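Local coordinates for D-mandelate dehydrogenase (Rhodotorula graminis, PDB 2W2K), which binds NAD(+) and, as a D-isomer-specific 2-hydroxyacid dehydrogenase, probably interconverts D-mandelate and the corresponding 2-keto acid, at residues R3-L8 and D51-I56; S80-A85 and R326-G331; S127-A132 and G249-N254; E216-S221 and F243-P248. All coordinates share one frame; numbering follows the deposited sequence.

Contact 1: residues R3-L8 and D51-I56; sequences RPRVLL and DFEAII
Leu7 CB sits over the centre of one face of the Phe52 ring, 4.1 Å above its plane, a CH-pi contact that the leucine extends by setting CD2 against ring atom CZ. The other flat group, the Arg5 guanidinium, is met at its edge: NH1 donates in the plane of the group to Asp51 O (3.0 Å), although it reaches that oxygen from above the carbonyl plane. Both pairs join strand 5-8 to the loop that leads into its parallel neighbour, strand 54-57, in a five-stranded alpha/beta sheet with flavodoxin-like strand order 2-1-3-4-5. Phe52 CG lies between its backbone N and carbonyl carbon (chi1 49°), which brings the ring under Leu7. Before regular pairing begins, Glu53 bends at chi2 (70°) and brings OE1 to Arg5 N at 2.9 Å, so a carboxylate takes the amide hydrogen. Arg5 O in turn accepts from two donors, Glu53 N (2.9 Å) and the longer Ala54 N. The guanidinium has further partners in Glu28, a salt bridge through NE, and Tyr49 O; an alanine in place of Arg5 would probably leave Asp51 O without this donor and Glu28 without its charged mate. Regular parallel bonds follow, Leu7 N to Ala54 O (3.0 Å) and Ile56 N to Leu7 O (3.1 Å). On the sheet face opposite Leu7, Val6 CG1 rests 3.7 Å from Ile56 CG2.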
loop_
_atom_site.group_PDB
_atom_site.type_symbol
_atom_site.label_atom_id
_atom_site.label_comp_id
_atom_site.label_asym_id
_atom_site.label_seq_id
_atom_site.Cartn_x
_atom_site.Cartn_y
_atom_site.Cartn_z
ATOM N N ARG B 3 -24.885 -34.282 26.399
ATOM C CA ARG B 3 -24.259 -33.182 25.646
ATOM C C ARG B 3 -25.244 -32.474 24.703
ATOM O O ARG B 3 -25.974 -33.151 23.963
ATOM C CB ARG B 3 -23.109 -33.722 24.800
ATOM C CG ARG B 3 -22.086 -34.548 25.555
ATOM C CD ARG B 3 -20.880 -34.853 24.678
ATOM N NE ARG B 3 -21.208 -35.797 23.617
ATOM C CZ ARG B 3 -20.452 -36.056 22.553
ATOM N NH1 ARG B 3 -19.279 -35.457 22.380
ATOM N NH2 ARG B 3 -20.873 -36.935 21.652
ATOM N N PRO B 4 -25.251 -31.118 24.696
ATOM C CA PRO B 4 -26.035 -30.420 23.655
ATOM C C PRO B 4 -25.511 -30.755 22.253
ATOM O O PRO B 4 -24.334 -31.126 22.094
ATOM C CB PRO B 4 -25.804 -28.941 23.974
ATOM C CG PRO B 4 -25.460 -28.935 25.483
ATOM C CD PRO B 4 -24.592 -30.161 25.609
ATOM N N ARG B 5 -26.389 -30.638 21.251
ATOM C CA ARG B 5 -26.116 -31.083 19.881
ATOM C C ARG B 5 -25.987 -29.856 18.934
ATOM O O ARG B 5 -26.786 -28.904 19.034
ATOM C CB ARG B 5 -27.255 -32.033 19.408
ATOM C CG ARG B 5 -27.516 -33.251 20.381
ATOM C CD ARG B 5 -28.634 -34.243 19.874
ATOM N NE ARG B 5 -28.147 -35.135 18.820
ATOM C CZ ARG B 5 -28.624 -35.243 17.574
ATOM N NH1 ARG B 5 -29.674 -34.533 17.156
ATOM N NH2 ARG B 5 -28.044 -36.099 16.736
ATOM N N VAL B 6 -24.973 -29.870 18.055
ATOM C CA VAL B 6 -24.604 -28.712 17.193
ATOM C C VAL B 6 -24.529 -29.116 15.701
ATOM O O VAL B 6 -23.736 -30.002 15.325
ATOM C CB VAL B 6 -23.236 -28.083 17.656
ATOM C CG1 VAL B 6 -22.838 -26.846 16.802
ATOM C CG2 VAL B 6 -23.258 -27.724 19.167
ATOM N N LEU B 7 -25.363 -28.485 14.853
ATOM C CA LEU B 7 -25.313 -28.723 13.404
ATOM C C LEU B 7 -24.129 -27.941 12.803
ATOM O O LEU B 7 -24.058 -26.728 12.981
ATOM C CB LEU B 7 -26.634 -28.268 12.727
ATOM C CG LEU B 7 -26.731 -28.592 11.213
ATOM C CD1 LEU B 7 -26.902 -30.097 11.023
ATOM C CD2 LEU B 7 -27.918 -27.852 10.592
ATOM N N LEU B 8 -23.251 -28.640 12.067
ATOM C CA LEU B 8 -22.072 -28.045 11.389
ATOM C C LEU B 8 -22.378 -27.767 9.923
ATOM O O LEU B 8 -22.641 -28.706 9.176
ATOM C CB LEU B 8 -20.863 -29.002 11.479
ATOM C CG LEU B 8 -19.567 -28.617 10.733
ATOM C CD1 LEU B 8 -19.039 -27.233 11.202
ATOM C CD2 LEU B 8 -18.492 -29.666 10.919
ATOM N N ASP B 51 -33.425 -33.288 16.991
ATOM C CA ASP B 51 -33.445 -32.008 17.721
ATOM C C ASP B 51 -32.001 -31.543 17.984
ATOM O O ASP B 51 -31.215 -32.302 18.539
ATOM C CB ASP B 51 -34.130 -32.174 19.085
ATOM C CG ASP B 51 -35.665 -32.101 19.032
ATOM O OD1 ASP B 51 -36.267 -32.147 17.934
ATOM O OD2 ASP B 51 -36.268 -31.983 20.132
ATOM N N PHE B 52 -31.657 -30.308 17.594
ATOM C CA PHE B 52 -30.336 -29.727 17.947
ATOM C C PHE B 52 -30.520 -28.356 18.628
ATOM O O PHE B 52 -31.570 -27.704 18.448
ATOM C CB PHE B 52 -29.358 -29.677 16.736
ATOM C CG PHE B 52 -29.948 -29.078 15.474
ATOM C CD1 PHE B 52 -29.886 -27.682 15.238
ATOM C CD2 PHE B 52 -30.534 -29.907 14.500
ATOM C CE1 PHE B 52 -30.425 -27.116 14.066
ATOM C CE2 PHE B 52 -31.079 -29.363 13.308
ATOM C CZ PHE B 52 -31.010 -27.965 13.078
ATOM N N GLU B 53 -29.527 -27.943 19.428
ATOM C CA GLU B 53 -29.606 -26.710 20.219
ATOM C C GLU B 53 -28.803 -25.522 19.659
ATOM O O GLU B 53 -29.026 -24.366 20.060
ATOM C CB GLU B 53 -29.176 -26.979 21.688
ATOM C CG GLU B 53 -30.142 -27.857 22.510
ATOM C CD GLU B 53 -30.185 -29.324 22.078
ATOM O OE1 GLU B 53 -29.126 -29.952 21.866
ATOM O OE2 GLU B 53 -31.303 -29.876 22.004
ATOM N N ALA B 54 -27.853 -25.811 18.764
ATOM C CA ALA B 54 -27.047 -24.767 18.116
ATOM C C ALA B 54 -26.694 -25.097 16.655
ATOM O O ALA B 54 -26.775 -26.273 16.222
ATOM C CB ALA B 54 -25.732 -24.503 18.950
ATOM N N ILE B 55 -26.315 -24.053 15.901
ATOM C CA ILE B 55 -25.722 -24.169 14.582
ATOM C C ILE B 55 -24.393 -23.363 14.576
ATOM O O ILE B 55 -24.362 -22.232 15.091
ATOM C CB ILE B 55 -26.673 -23.567 13.469
ATOM C CG1 ILE B 55 -28.029 -24.306 13.403
ATOM C CG2 ILE B 55 -25.977 -23.611 12.094
ATOM C CD1 ILE B 55 -29.201 -23.380 12.909
ATOM N N ILE B 56 -23.342 -23.922 13.964
ATOM C CA ILE B 56 -22.031 -23.244 13.770
ATOM C C ILE B 56 -21.561 -23.225 12.287
ATOM O O ILE B 56 -21.759 -24.201 11.520
ATOM C CB ILE B 56 -20.913 -23.881 14.727
ATOM C CG1 ILE B 56 -19.713 -22.918 14.936
ATOM C CG2 ILE B 56 -20.533 -25.306 14.283
ATOM C CD1 ILE B 56 -18.672 -23.323 16.041
#

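Contact 2: residues S80-A85 and R326-G331; sequences SLKVFA and RFLLQG
Phe327 and Val83 meet through complementary torsions. The phenylalanine swings its ring out from the helix with CG opposite the backbone N (chi1 -161°), while the valine holds CG1 between its own N and carbonyl carbon (chi1 59°), aimed at the helix. As a result Val83 CB comes within 3.8 Å of Phe327 CD2, and Val83 CG1 lies 4.0 Å from the same ring carbon. The approach to the ring is oblique, and the two side chains lie alongside each other, pointing opposite ways. At the next residue, Leu328 CD2 reaches Val83 CG1 at 4.1 Å, so that the valine methyl CG1 faces two consecutive helix residues. Leu328 CD2 also touches Lys82 CB (4.2 Å), and Phe327 CE2 packs near Lys82 O at 3.9 Å. Beyond CB the lysine runs out extended and leads away from the helix, its NZ bonding to Ser345 OG close to the C-terminus. The joint is therefore small and apolar, burying 182 Å² in all. It lays the C-terminal part of helix 310-330 against the N-terminal sheet: Leu328 continues onto Ala54 of strand 54-57, while Phe84 turns to the other face of the sheet, where it meets Trp69 and Phe106, and strand 105-107 flanks strand 83-86.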
loop_
_atom_site.group_PDB
_atom_site.type_symbol
_atom_site.label_atom_id
_atom_site.label_comp_id
_atom_site.label_asym_id
_atom_site.label_seq_id
_atom_site.Cartn_x
_atom_site.Cartn_y
_atom_site.Cartn_z
ATOM N N SER B 80 -36.203 -26.863 19.676
ATOM C CA SER B 80 -35.046 -26.977 20.606
ATOM C C SER B 80 -33.899 -25.978 20.319
ATOM O O SER B 80 -33.020 -25.729 21.187
ATOM C CB SER B 80 -34.471 -28.411 20.523
ATOM O OG SER B 80 -34.045 -28.737 19.195
ATOM N N LEU B 81 -33.902 -25.390 19.121
ATOM C CA LEU B 81 -32.779 -24.507 18.704
ATOM C C LEU B 81 -32.723 -23.211 19.537
ATOM O O LEU B 81 -33.739 -22.506 19.673
ATOM C CB LEU B 81 -32.829 -24.212 17.178
ATOM C CG LEU B 81 -31.803 -23.244 16.563
ATOM C CD1 LEU B 81 -30.359 -23.801 16.591
ATOM C CD2 LEU B 81 -32.211 -22.938 15.096
ATOM N N LYS B 82 -31.551 -22.921 20.108
ATOM C CA LYS B 82 -31.323 -21.713 20.947
ATOM C C LYS B 82 -30.360 -20.649 20.353
ATOM O O LYS B 82 -30.498 -19.456 20.658
ATOM C CB LYS B 82 -30.855 -22.096 22.380
ATOM C CG LYS B 82 -31.988 -22.722 23.266
ATOM C CD LYS B 82 -31.515 -23.070 24.713
ATOM C CE LYS B 82 -32.743 -23.362 25.588
ATOM N NZ LYS B 82 -32.385 -23.753 26.992
ATOM N N VAL B 83 -29.399 -21.055 19.512
ATOM C CA VAL B 83 -28.342 -20.117 19.068
ATOM C C VAL B 83 -27.666 -20.538 17.756
ATOM O O VAL B 83 -27.467 -21.739 17.523
ATOM C CB VAL B 83 -27.241 -19.878 20.225
ATOM C CG1 VAL B 83 -26.553 -21.186 20.660
ATOM C CG2 VAL B 83 -26.167 -18.831 19.823
ATOM N N PHE B 84 -27.293 -19.543 16.939
ATOM C CA PHE B 84 -26.580 -19.718 15.644
ATOM C C PHE B 84 -25.402 -18.719 15.658
ATOM O O PHE B 84 -25.640 -17.504 15.762
ATOM C CB PHE B 84 -27.589 -19.380 14.506
ATOM C CG PHE B 84 -27.104 -19.613 13.065
ATOM C CD1 PHE B 84 -25.754 -19.911 12.736
ATOM C CD2 PHE B 84 -28.017 -19.462 12.016
ATOM C CE1 PHE B 84 -25.353 -20.086 11.367
ATOM C CE2 PHE B 84 -27.639 -19.644 10.649
ATOM C CZ PHE B 84 -26.302 -19.959 10.326
ATOM N N ALA B 85 -24.147 -19.214 15.599
ATOM C CA ALA B 85 -22.948 -18.349 15.496
ATOM C C ALA B 85 -22.256 -18.540 14.136
ATOM O O ALA B 85 -21.979 -19.683 13.740
ATOM C CB ALA B 85 -21.942 -18.641 16.675
ATOM N N ARG B 326 -20.026 -20.314 25.885
ATOM C CA ARG B 326 -20.589 -19.322 26.832
ATOM C C ARG B 326 -22.122 -19.449 26.988
ATOM O O ARG B 326 -22.619 -19.580 28.103
ATOM C CB ARG B 326 -20.242 -17.884 26.430
ATOM C CG ARG B 326 -18.773 -17.515 26.646
ATOM C CD ARG B 326 -18.417 -16.131 26.046
ATOM N NE ARG B 326 -19.181 -15.024 26.635
ATOM C CZ ARG B 326 -18.791 -14.259 27.662
ATOM N NH1 ARG B 326 -17.621 -14.461 28.260
ATOM N NH2 ARG B 326 -19.587 -13.281 28.086
ATOM N N PHE B 327 -22.846 -19.410 25.862
ATOM C CA PHE B 327 -24.316 -19.301 25.843
ATOM C C PHE B 327 -25.059 -20.600 26.230
ATOM O O PHE B 327 -26.125 -20.537 26.850
ATOM C CB PHE B 327 -24.774 -18.804 24.451
ATOM C CG PHE B 327 -26.168 -18.214 24.430
ATOM C CD1 PHE B 327 -26.410 -16.917 24.899
ATOM C CD2 PHE B 327 -27.244 -18.953 23.923
ATOM C CE1 PHE B 327 -27.694 -16.359 24.872
ATOM C CE2 PHE B 327 -28.544 -18.397 23.884
ATOM C CZ PHE B 327 -28.767 -17.100 24.357
ATOM N N LEU B 328 -24.505 -21.764 25.892
ATOM C CA LEU B 328 -25.145 -23.058 26.246
ATOM C C LEU B 328 -24.644 -23.736 27.527
ATOM O O LEU B 328 -25.402 -24.499 28.160
ATOM C CB LEU B 328 -25.036 -24.076 25.084
ATOM C CG LEU B 328 -25.796 -23.772 23.777
ATOM C CD1 LEU B 328 -25.712 -24.976 22.824
ATOM C CD2 LEU B 328 -27.266 -23.383 24.055
ATOM N N LEU B 329 -23.380 -23.507 27.885
ATOM C CA LEU B 329 -22.745 -24.234 29.022
ATOM C C LEU B 329 -22.372 -23.365 30.255
ATOM O O LEU B 329 -22.392 -23.853 31.400
ATOM C CB LEU B 329 -21.535 -25.055 28.559
ATOM C CG LEU B 329 -21.771 -26.164 27.511
ATOM C CD1 LEU B 329 -20.493 -26.898 27.144
ATOM C CD2 LEU B 329 -22.838 -27.135 27.967
ATOM N N GLN B 330 -22.054 -22.097 30.034
ATOM C CA GLN B 330 -21.510 -21.217 31.102
ATOM C C GLN B 330 -22.526 -20.237 31.727
ATOM O O GLN B 330 -22.208 -19.542 32.705
ATOM C CB GLN B 330 -20.295 -20.419 30.564
ATOM C CG GLN B 330 -19.098 -21.266 30.104
ATOM C CD GLN B 330 -17.954 -20.410 29.525
ATOM O OE1 GLN B 330 -17.615 -19.349 30.053
ATOM N NE2 GLN B 330 -17.369 -20.874 28.445
ATOM N N GLY B 331 -23.738 -20.153 31.169
ATOM C CA GLY B 331 -24.716 -19.138 31.621
ATOM C C GLY B 331 -24.292 -17.686 31.382
ATOM O O GLY B 331 -24.743 -16.783 32.093
#

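Contact 3: residues S127-A132 and G249-N254; sequences SVFRLA and GSRIVN
Arg251 reaches from strand 250-254, in the parallel sheet of the Rossmann-type NAD-binding domain, to the end of helix 114-130, and nearly every atom of its side chain meets Val128 or Phe129. At the root, CB packs 4.0 Å from Val128 CG2. The chain then stretches straight out as far as NE and passes beneath the last helical turn: CG comes up to Val128 O, and CD lies 3.7 Å from that oxygen and at the same time 3.9 Å above the plane of the Phe129 ring, over its centre, as a CH-pi contact. Further out NE stands over the ring face, 3.7 Å from Phe129 CD2, and CZ follows at 3.8 Å from CE2. The guanidinium thus stacks on the phenylalanine in near-parallel fashion, with centres 4.4 Å apart and planes only 12° from parallel. Gly249 O covers the opposite face, displaced to one side, so the charged group is sandwiched between an aromatic ring and a carbonyl oxygen. Its tip is polar and buried, yet supplied with acceptors, for NH1 bonds to Asp222 O at the entrance to strand 223-226. Val128 O, close to the guanidinium edge, has its own donor in Ser277 OG. Further along the strand, Val128 CG2 meets Val253 CG1, two residues before Thr255, which with Ala256 belongs to the NAD(+) site, empty in this chain. At the far end of Arg251, NH2 donates to a water at 3.0 Å, and that water donates to Phe129 O at 2.8 Å, returning to the residue whose ring carries the stack.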
loop_
_atom_site.group_PDB
_atom_site.type_symbol
_atom_site.label_atom_id
_atom_site.label_comp_id
_atom_site.label_asym_id
_atom_site.label_seq_id
_atom_site.Cartn_x
_atom_site.Cartn_y
_atom_site.Cartn_z
ATOM N N SER B 127 -2.366 3.121 -3.970
ATOM C CA SER B 127 -2.506 2.863 -5.422
ATOM C C SER B 127 -3.091 4.037 -6.243
ATOM O O SER B 127 -2.555 4.377 -7.310
ATOM C CB SER B 127 -3.294 1.555 -5.689
ATOM O OG SER B 127 -3.240 1.213 -7.069
ATOM N N VAL B 128 -4.172 4.648 -5.754
ATOM C CA VAL B 128 -4.861 5.717 -6.511
ATOM C C VAL B 128 -4.086 7.048 -6.523
ATOM O O VAL B 128 -4.216 7.838 -7.482
ATOM C CB VAL B 128 -6.375 5.921 -6.078
ATOM C CG1 VAL B 128 -7.209 4.625 -6.315
ATOM C CG2 VAL B 128 -6.532 6.406 -4.626
ATOM N N PHE B 129 -3.290 7.309 -5.480
ATOM C CA PHE B 129 -2.445 8.516 -5.433
ATOM C C PHE B 129 -1.198 8.376 -6.336
ATOM O O PHE B 129 -0.777 9.354 -6.969
ATOM C CB PHE B 129 -2.019 8.873 -3.988
ATOM C CG PHE B 129 -2.979 9.828 -3.264
ATOM C CD1 PHE B 129 -3.905 9.341 -2.333
ATOM C CD2 PHE B 129 -2.914 11.228 -3.489
ATOM C CE1 PHE B 129 -4.783 10.216 -1.649
ATOM C CE2 PHE B 129 -3.787 12.115 -2.825
ATOM C CZ PHE B 129 -4.732 11.612 -1.906
ATOM N N ARG B 130 -0.649 7.159 -6.418
ATOM C CA ARG B 130 0.661 6.886 -7.080
ATOM C C ARG B 130 0.573 6.307 -8.517
ATOM O O ARG B 130 1.593 6.214 -9.229
ATOM C CB ARG B 130 1.497 5.970 -6.154
ATOM C CG ARG B 130 1.761 6.614 -4.738
ATOM C CD ARG B 130 2.517 8.023 -4.811
ATOM N NE ARG B 130 3.816 7.799 -5.456
ATOM C CZ ARG B 130 4.923 7.409 -4.828
ATOM N NH1 ARG B 130 4.956 7.298 -3.485
ATOM N NH2 ARG B 130 6.013 7.118 -5.554
ATOM N N LEU B 131 -0.651 5.946 -8.929
ATOM C CA LEU B 131 -0.923 5.265 -10.220
ATOM C C LEU B 131 -0.123 3.938 -10.361
ATOM O O LEU B 131 0.414 3.612 -11.425
ATOM C CB LEU B 131 -0.714 6.234 -11.431
ATOM C CG LEU B 131 -1.432 7.597 -11.258
ATOM C CD1 LEU B 131 -1.064 8.579 -12.372
ATOM C CD2 LEU B 131 -2.963 7.415 -11.136
ATOM N N ALA B 132 -0.078 3.173 -9.272
ATOM C CA ALA B 132 0.753 1.957 -9.201
ATOM C C ALA B 132 0.193 0.795 -10.025
ATOM O O ALA B 132 0.951 -0.055 -10.536
ATOM C CB ALA B 132 0.948 1.543 -7.742
ATOM N N GLY B 249 -10.205 15.971 -10.930
ATOM C CA GLY B 249 -8.960 15.217 -10.682
ATOM C C GLY B 249 -8.866 14.494 -9.338
ATOM O O GLY B 249 -7.752 14.169 -8.873
ATOM N N SER B 250 -10.016 14.254 -8.707
ATOM C CA SER B 250 -10.074 13.562 -7.390
ATOM C C SER B 250 -10.119 12.013 -7.538
ATOM O O SER B 250 -10.024 11.465 -8.671
ATOM C CB SER B 250 -11.262 14.095 -6.580
ATOM O OG SER B 250 -12.459 14.018 -7.351
ATOM N N ARG B 251 -10.272 11.318 -6.403
ATOM C CA ARG B 251 -10.029 9.867 -6.283
ATOM C C ARG B 251 -11.055 9.246 -5.323
ATOM O O ARG B 251 -11.531 9.946 -4.398
ATOM C CB ARG B 251 -8.597 9.604 -5.747
ATOM C CG ARG B 251 -7.481 10.305 -6.550
ATOM C CD ARG B 251 -6.183 10.419 -5.751
ATOM N NE ARG B 251 -5.255 11.359 -6.376
ATOM C CZ ARG B 251 -5.313 12.691 -6.245
ATOM N NH1 ARG B 251 -6.285 13.294 -5.531
ATOM N NH2 ARG B 251 -4.393 13.434 -6.839
ATOM N N ILE B 252 -11.403 7.958 -5.533
ATOM C CA ILE B 252 -12.306 7.242 -4.584
ATOM C C ILE B 252 -11.932 5.758 -4.398
ATOM O O ILE B 252 -11.467 5.114 -5.359
ATOM C CB ILE B 252 -13.801 7.383 -4.988
ATOM C CG1 ILE B 252 -14.738 6.821 -3.892
ATOM C CG2 ILE B 252 -14.072 6.747 -6.361
ATOM C CD1 ILE B 252 -16.207 7.290 -4.089
ATOM N N VAL B 253 -12.085 5.242 -3.170
ATOM C CA VAL B 253 -11.894 3.788 -2.884
ATOM C C VAL B 253 -13.116 3.190 -2.140
ATOM O O VAL B 253 -13.797 3.898 -1.369
ATOM C CB VAL B 253 -10.559 3.471 -2.102
ATOM C CG1 VAL B 253 -9.321 4.116 -2.800
ATOM C CG2 VAL B 253 -10.641 3.872 -0.655
ATOM N N ASN B 254 -13.389 1.901 -2.366
ATOM C CA ASN B 254 -14.521 1.209 -1.703
ATOM C C ASN B 254 -14.090 -0.156 -1.148
ATOM O O ASN B 254 -13.612 -1.018 -1.925
ATOM C CB ASN B 254 -15.721 1.060 -2.681
ATOM C CG ASN B 254 -17.013 0.561 -2.001
ATOM O OD1 ASN B 254 -17.129 0.512 -0.763
ATOM N ND2 ASN B 254 -18.012 0.223 -2.824
HETATM O O HOH W 1 -2.391 11.515 -7.845
#

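Contact 4: residues E216-S221 and F243-P248; sequences ELARRS and FAAMKP
Lys247, Ala218 and Ala245 carry most of this contact, the lysine by folding back over the end of helix 214-220. With CG between the backbone N and carbonyl carbon (chi1 67°) and a bend at chi3 (81°), its chain lies across the carbonyls at and just after the helix end, placing CE 3.1 Å from Ser221 O and 3.5 Å from Arg219 O. NZ ends near Arg220 O, with a long, weak ion pair to Asp222. A positive charge beside carbonyls at a helix C-terminus is probably favourable; an alanine in place of Lys247 would probably uncover these oxygens and deprive Asp222 of its distant counter-charge. The two alanines form the apolar half, Ala218 CB touching Ala245 CB at 3.9 Å and Met246 CG at 3.8 Å, small enough for the backbones to come close. Accordingly Arg219 CA approaches Ala245 O at 3.4 Å in a CA-H...O contact. Waters fill in the polar links. One donates to both Ala218 O and Ser221 O, each at 2.7 Å, and accepts from Lys247 N at 2.9 Å; another accepts from Arg219 NH1 and donates to Ala245 O. The two segments hold the C-terminal ends of helices 214-220 and 240-245 and the first residues after them, leading into adjacent strands 223-226 and 250-254, so the contact packs together successive helix-to-strand connections of a parallel beta-alpha-beta, Rossmann-type fold.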
loop_
_atom_site.group_PDB
_atom_site.type_symbol
_atom_site.label_atom_id
_atom_site.label_comp_id
_atom_site.label_asym_id
_atom_site.label_seq_id
_atom_site.Cartn_x
_atom_site.Cartn_y
_atom_site.Cartn_z
ATOM N N GLU B 216 -21.263 18.110 0.926
ATOM C CA GLU B 216 -20.194 18.826 1.645
ATOM C C GLU B 216 -18.904 17.985 1.770
ATOM O O GLU B 216 -17.787 18.465 1.501
ATOM C CB GLU B 216 -20.695 19.258 3.034
ATOM C CG GLU B 216 -21.745 20.381 2.953
ATOM C CD GLU B 216 -22.414 20.700 4.286
ATOM O OE1 GLU B 216 -22.087 20.074 5.331
ATOM O OE2 GLU B 216 -23.272 21.622 4.282
ATOM N N LEU B 217 -19.068 16.722 2.146
ATOM C CA LEU B 217 -17.930 15.782 2.219
ATOM C C LEU B 217 -17.253 15.618 0.862
ATOM O O LEU B 217 -16.031 15.771 0.766
ATOM C CB LEU B 217 -18.393 14.419 2.797
ATOM C CG LEU B 217 -17.393 13.317 3.231
ATOM C CD1 LEU B 217 -16.768 12.582 2.023
ATOM C CD2 LEU B 217 -16.315 13.807 4.251
ATOM N N ALA B 218 -18.031 15.337 -0.187
ATOM C CA ALA B 218 -17.495 15.199 -1.565
ATOM C C ALA B 218 -16.623 16.398 -1.997
ATOM O O ALA B 218 -15.508 16.223 -2.509
ATOM C CB ALA B 218 -18.654 14.955 -2.570
ATOM N N ARG B 219 -17.124 17.614 -1.759
ATOM C CA ARG B 219 -16.437 18.840 -2.188
ATOM C C ARG B 219 -15.084 19.053 -1.491
ATOM O O ARG B 219 -14.155 19.639 -2.087
ATOM C CB ARG B 219 -17.356 20.056 -1.955
ATOM C CG ARG B 219 -16.810 21.368 -2.522
ATOM C CD ARG B 219 -17.779 22.547 -2.311
ATOM N NE ARG B 219 -17.120 23.790 -2.734
ATOM C CZ ARG B 219 -17.044 24.242 -3.991
ATOM N NH1 ARG B 219 -17.602 23.590 -5.009
ATOM N NH2 ARG B 219 -16.391 25.368 -4.232
ATOM N N ARG B 220 -14.977 18.616 -0.243
ATOM C CA ARG B 220 -13.770 18.892 0.592
ATOM C C ARG B 220 -12.607 17.908 0.321
ATOM O O ARG B 220 -11.456 18.169 0.720
ATOM C CB ARG B 220 -14.116 18.882 2.097
ATOM C CG ARG B 220 -15.106 20.000 2.596
ATOM C CD ARG B 220 -14.464 21.404 2.692
ATOM N NE ARG B 220 -13.402 21.434 3.699
ATOM C CZ ARG B 220 -13.604 21.529 5.016
ATOM N NH1 ARG B 220 -14.837 21.656 5.527
ATOM N NH2 ARG B 220 -12.559 21.514 5.835
ATOM N N SER B 221 -12.898 16.795 -0.351
ATOM C CA SER B 221 -11.967 15.631 -0.380
ATOM C C SER B 221 -10.989 15.573 -1.569
ATOM O O SER B 221 -11.346 15.939 -2.689
ATOM C CB SER B 221 -12.772 14.313 -0.326
ATOM O OG SER B 221 -13.654 14.292 0.795
ATOM N N PHE B 243 -20.706 12.525 -7.326
ATOM C CA PHE B 243 -19.570 12.751 -8.233
ATOM C C PHE B 243 -19.565 14.186 -8.797
ATOM O O PHE B 243 -18.483 14.819 -8.905
ATOM C CB PHE B 243 -19.488 11.708 -9.359
ATOM C CG PHE B 243 -19.176 10.304 -8.881
ATOM C CD1 PHE B 243 -17.987 10.033 -8.164
ATOM C CD2 PHE B 243 -20.059 9.249 -9.140
ATOM C CE1 PHE B 243 -17.689 8.730 -7.700
ATOM C CE2 PHE B 243 -19.770 7.936 -8.688
ATOM C CZ PHE B 243 -18.580 7.679 -7.975
ATOM N N ALA B 244 -20.754 14.708 -9.130
ATOM C CA ALA B 244 -20.858 16.131 -9.550
ATOM C C ALA B 244 -20.266 17.101 -8.525
ATOM O O ALA B 244 -19.642 18.146 -8.899
ATOM C CB ALA B 244 -22.337 16.515 -9.914
ATOM N N ALA B 245 -20.429 16.768 -7.238
ATOM C CA ALA B 245 -19.906 17.604 -6.130
ATOM C C ALA B 245 -18.395 17.473 -5.875
ATOM O O ALA B 245 -17.803 18.376 -5.280
ATOM C CB ALA B 245 -20.713 17.380 -4.809
ATOM N N MET B 246 -17.770 16.388 -6.363
ATOM C CA MET B 246 -16.317 16.184 -6.175
ATOM C C MET B 246 -15.441 17.164 -6.970
ATOM O O MET B 246 -15.872 17.720 -7.988
ATOM C CB MET B 246 -15.921 14.717 -6.479
ATOM C CG MET B 246 -16.524 13.715 -5.470
ATOM S SD MET B 246 -16.011 11.987 -5.742
ATOM C CE MET B 246 -14.325 12.012 -5.085
ATOM N N LYS B 247 -14.209 17.387 -6.509
ATOM C CA LYS B 247 -13.328 18.302 -7.244
ATOM C C LYS B 247 -12.714 17.625 -8.479
ATOM O O LYS B 247 -12.549 16.402 -8.493
ATOM C CB LYS B 247 -12.275 18.941 -6.335
ATOM C CG LYS B 247 -11.247 18.055 -5.780
ATOM C CD LYS B 247 -10.353 18.821 -4.767
ATOM C CE LYS B 247 -11.043 18.908 -3.423
ATOM N NZ LYS B 247 -10.245 19.618 -2.421
ATOM N N PRO B 248 -12.403 18.411 -9.528
ATOM C CA PRO B 248 -11.746 17.846 -10.725
ATOM C C PRO B 248 -10.425 17.164 -10.379
ATOM O O PRO B 248 -9.626 17.720 -9.619
ATOM C CB PRO B 248 -11.493 19.090 -11.598
ATOM C CG PRO B 248 -12.600 20.070 -11.153
ATOM C CD PRO B 248 -12.638 19.869 -9.669
HETATM O O HOH W 2 -13.512 15.627 -4.271
HETATM O O HOH W 3 -18.985 21.085 -5.379
#

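In the fold
The four contacts fall into two groups on opposite sides of the chain's centre. Contacts 1 and 2 share the N-terminal sheet, their centres 9 Å apart, and are joined where Phe52 O meets Ser80 OG and Glu53 O meets Lys82 N. Contacts 3 and 4 lie in the NAD-binding domain, centres 14 Å apart; helix 240-245 leads through a short loop into strand 250-254, and Met246 CE packs on Arg251 O. Between the groups, contacts 1 and 3 have centres about 47 Å apart. Contact 3 is the one near the NAD(+) site, which is unoccupied in this chain, the Val253 side chain being about 6 Å from that of Thr255 and about 8 Å from that of Asp281; the others lie away from it.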